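Local structure of phosphoribosyltransferase (Thermus thermophilus, 1WD5) at residues M1-R4 with H8-A11. The protein is a predicted type I phosphoribosyltransferase, probably with glycosyltransferase activity, whose precise substrate and cellular role are not established. Sequence-based numbering, arbitrary orientation.
Sequences MRFR and HAGA
F3 and R4, near the end of the N-terminal loop, run beside H8 and A9 in the first turn of helix 6-17, with the CA atoms of F3 and A9 5.9 Å apart. One hydrogen bond joins residues 1-4 to 8-11, from the backbone N of R4 to ND1 of H8, 3.1 Å long and nearly straight at 175°. The donor lies in the plane of the imidazole, at its edge. ND1 acts as the acceptor, so it is probably unprotonated here. The H8 side chain is directed at the loop, with CG anti to its backbone N.

R4 grips the same ring a second way. Its chain bends at chi3 (-60°) and brings the guanidinium back over the imidazole. The two groups stack with their centres 3.9 Å apart and their planes 20° apart. NH1 sits above the middle of the ring and is not hydrogen-bonded to NE2. The edge bond restricts rotation of the imidazole, and the stack probably adds to this; R4 is exposed and also touches a crystal neighbour.

F3 points toward the helix and makes the apolar half of the contact. CB of A9 lies over one face of its ring, 3.9 Å from the centroid, in a CH-pi contact.

D5 OD1 accepts a hydrogen bond from the backbone N of H8. The N-terminal loop is also tied to the chain between strand 171-174 and helix 196-204: F3 makes backbone hydrogen bonds with Y187 and L189, and R4 with D190. F3 and A9 both pack on P156, just after strand 150-155.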
HETATM    1  N   MSE A   1     -20.639  -2.445   4.419  1.00 48.72           N
HETATM    2  CA  MSE A   1     -21.016  -2.138   3.007  1.00 48.52           C
HETATM    3  C   MSE A   1     -20.960  -3.427   2.184  1.00 45.86           C
HETATM    4  O   MSE A   1     -20.947  -4.524   2.745  1.00 45.36           O
HETATM    5  CB  MSE A   1     -20.054  -1.090   2.435  1.00 53.21           C
HETATM    6  CG  MSE A   1     -20.553  -0.387   1.181  1.00 59.07           C
HETATM    7 SE   MSE A   1     -19.678   1.166   0.866  1.00 72.29          SE
HETATM    8  CE  MSE A   1     -20.737   2.351   1.715  1.00 64.87           C
ATOM      9  N   ARG A   2     -20.939  -3.302   0.860  1.00 42.23           N
ATOM     10  CA  ARG A   2     -20.881  -4.479  -0.010  1.00 37.59           C
ATOM     11  C   ARG A   2     -20.647  -4.061  -1.457  1.00 31.90           C
ATOM     12  O   ARG A   2     -21.573  -3.643  -2.149  1.00 30.47           O
ATOM     13  CB  ARG A   2     -22.184  -5.274   0.098  1.00 40.00           C
ATOM     14  CG  ARG A   2     -22.201  -6.568  -0.701  1.00 44.10           C
ATOM     15  CD  ARG A   2     -21.373  -7.661  -0.040  1.00 45.69           C
ATOM     16  NE  ARG A   2     -21.503  -8.929  -0.753  1.00 47.47           N
ATOM     17  CZ  ARG A   2     -20.968 -10.074  -0.348  1.00 48.23           C
ATOM     18  NH1 ARG A   2     -20.265 -10.113   0.770  1.00 50.47           N
ATOM     19  NH2 ARG A   2     -21.135 -11.180  -1.062  1.00 50.07           N
ATOM     20  N   PHE A   3     -19.405  -4.184  -1.909  1.00 24.98           N
ATOM     21  CA  PHE A   3     -19.047  -3.803  -3.271  1.00 19.97           C
ATOM     22  C   PHE A   3     -19.229  -4.950  -4.260  1.00 17.63           C
ATOM     23  O   PHE A   3     -19.047  -6.112  -3.908  1.00 18.19           O
ATOM     24  CB  PHE A   3     -17.590  -3.327  -3.310  1.00 16.80           C
ATOM     25  CG  PHE A   3     -17.240  -2.352  -2.219  1.00 15.63           C
ATOM     26  CD1 PHE A   3     -16.583  -2.777  -1.074  1.00 13.94           C
ATOM     27  CD2 PHE A   3     -17.584  -1.007  -2.330  1.00 14.67           C
ATOM     28  CE1 PHE A   3     -16.270  -1.877  -0.049  1.00 15.03           C
ATOM     29  CE2 PHE A   3     -17.280  -0.102  -1.316  1.00 13.35           C
ATOM     30  CZ  PHE A   3     -16.622  -0.537  -0.173  1.00 13.40           C
ATOM     31  N   ARG A   4     -19.578  -4.616  -5.502  1.00 16.52           N
ATOM     32  CA  ARG A   4     -19.756  -5.626  -6.542  1.00 17.13           C
ATOM     33  C   ARG A   4     -18.408  -6.279  -6.822  1.00 16.86           C
ATOM     34  O   ARG A   4     -18.308  -7.499  -6.922  1.00 16.95           O
ATOM     35  CB  ARG A   4     -20.279  -5.003  -7.843  1.00 15.71           C
ATOM     36  CG  ARG A   4     -21.640  -4.311  -7.745  1.00 18.24           C
ATOM     37  CD  ARG A   4     -22.204  -4.039  -9.142  1.00 16.72           C
ATOM     38  NE  ARG A   4     -21.334  -3.178  -9.942  1.00 18.37           N
ATOM     39  CZ  ARG A   4     -21.340  -1.847  -9.890  1.00 18.47           C
ATOM     40  NH1 ARG A   4     -22.177  -1.212  -9.084  1.00 16.83           N
ATOM     41  NH2 ARG A   4     -20.493  -1.148 -10.631  1.00 19.79           N
ATOM     42  N   HIS A   8     -15.600  -1.373  -8.725  1.00 15.77           N
ATOM     43  CA  HIS A   8     -16.710  -0.646  -8.117  1.00 14.73           C
ATOM     44  C   HIS A   8     -16.224   0.128  -6.896  1.00 13.98           C
ATOM     45  O   HIS A   8     -16.560   1.294  -6.713  1.00 13.65           O
ATOM     46  CB  HIS A   8     -17.800  -1.625  -7.680  1.00 16.01           C
ATOM     47  CG  HIS A   8     -18.983  -0.969  -7.037  1.00 15.74           C
ATOM     48  ND1 HIS A   8     -19.835  -1.641  -6.187  1.00 16.15           N
ATOM     49  CD2 HIS A   8     -19.477   0.288  -7.148  1.00 14.58           C
ATOM     50  CE1 HIS A   8     -20.803  -0.828  -5.802  1.00 14.44           C
ATOM     51  NE2 HIS A   8     -20.609   0.348  -6.372  1.00 14.19           N
ATOM     52  N   ALA A   9     -15.438  -0.534  -6.052  1.00 12.93           N
ATOM     53  CA  ALA A   9     -14.913   0.107  -4.853  1.00 11.70           C
ATOM     54  C   ALA A   9     -13.957   1.224  -5.250  1.00 12.72           C
ATOM     55  O   ALA A   9     -13.894   2.263  -4.592  1.00 14.23           O
ATOM     56  CB  ALA A   9     -14.190  -0.920  -3.982  1.00 11.33           C
ATOM     57  N   GLY A  10     -13.216   1.006  -6.332  1.00 12.42           N
ATOM     58  CA  GLY A  10     -12.275   2.008  -6.799  1.00 13.54           C
ATOM     59  C   GLY A  10     -12.966   3.277  -7.264  1.00 13.38           C
ATOM     60  O   GLY A  10     -12.458   4.381  -7.060  1.00 15.95           O
ATOM     61  N   ALA A  11     -14.121   3.121  -7.902  1.00 12.20           N
ATOM     62  CA  ALA A  11     -14.883   4.265  -8.390  1.00 12.70           C
ATOM     63  C   ALA A  11     -15.382   5.088  -7.206  1.00 12.41           C
ATOM     64  O   ALA A  11     -15.242   6.308  -7.190  1.00 14.84           O
ATOM     65  CB  ALA A  11     -16.072   3.784  -9.242  1.00 12.90           C
TER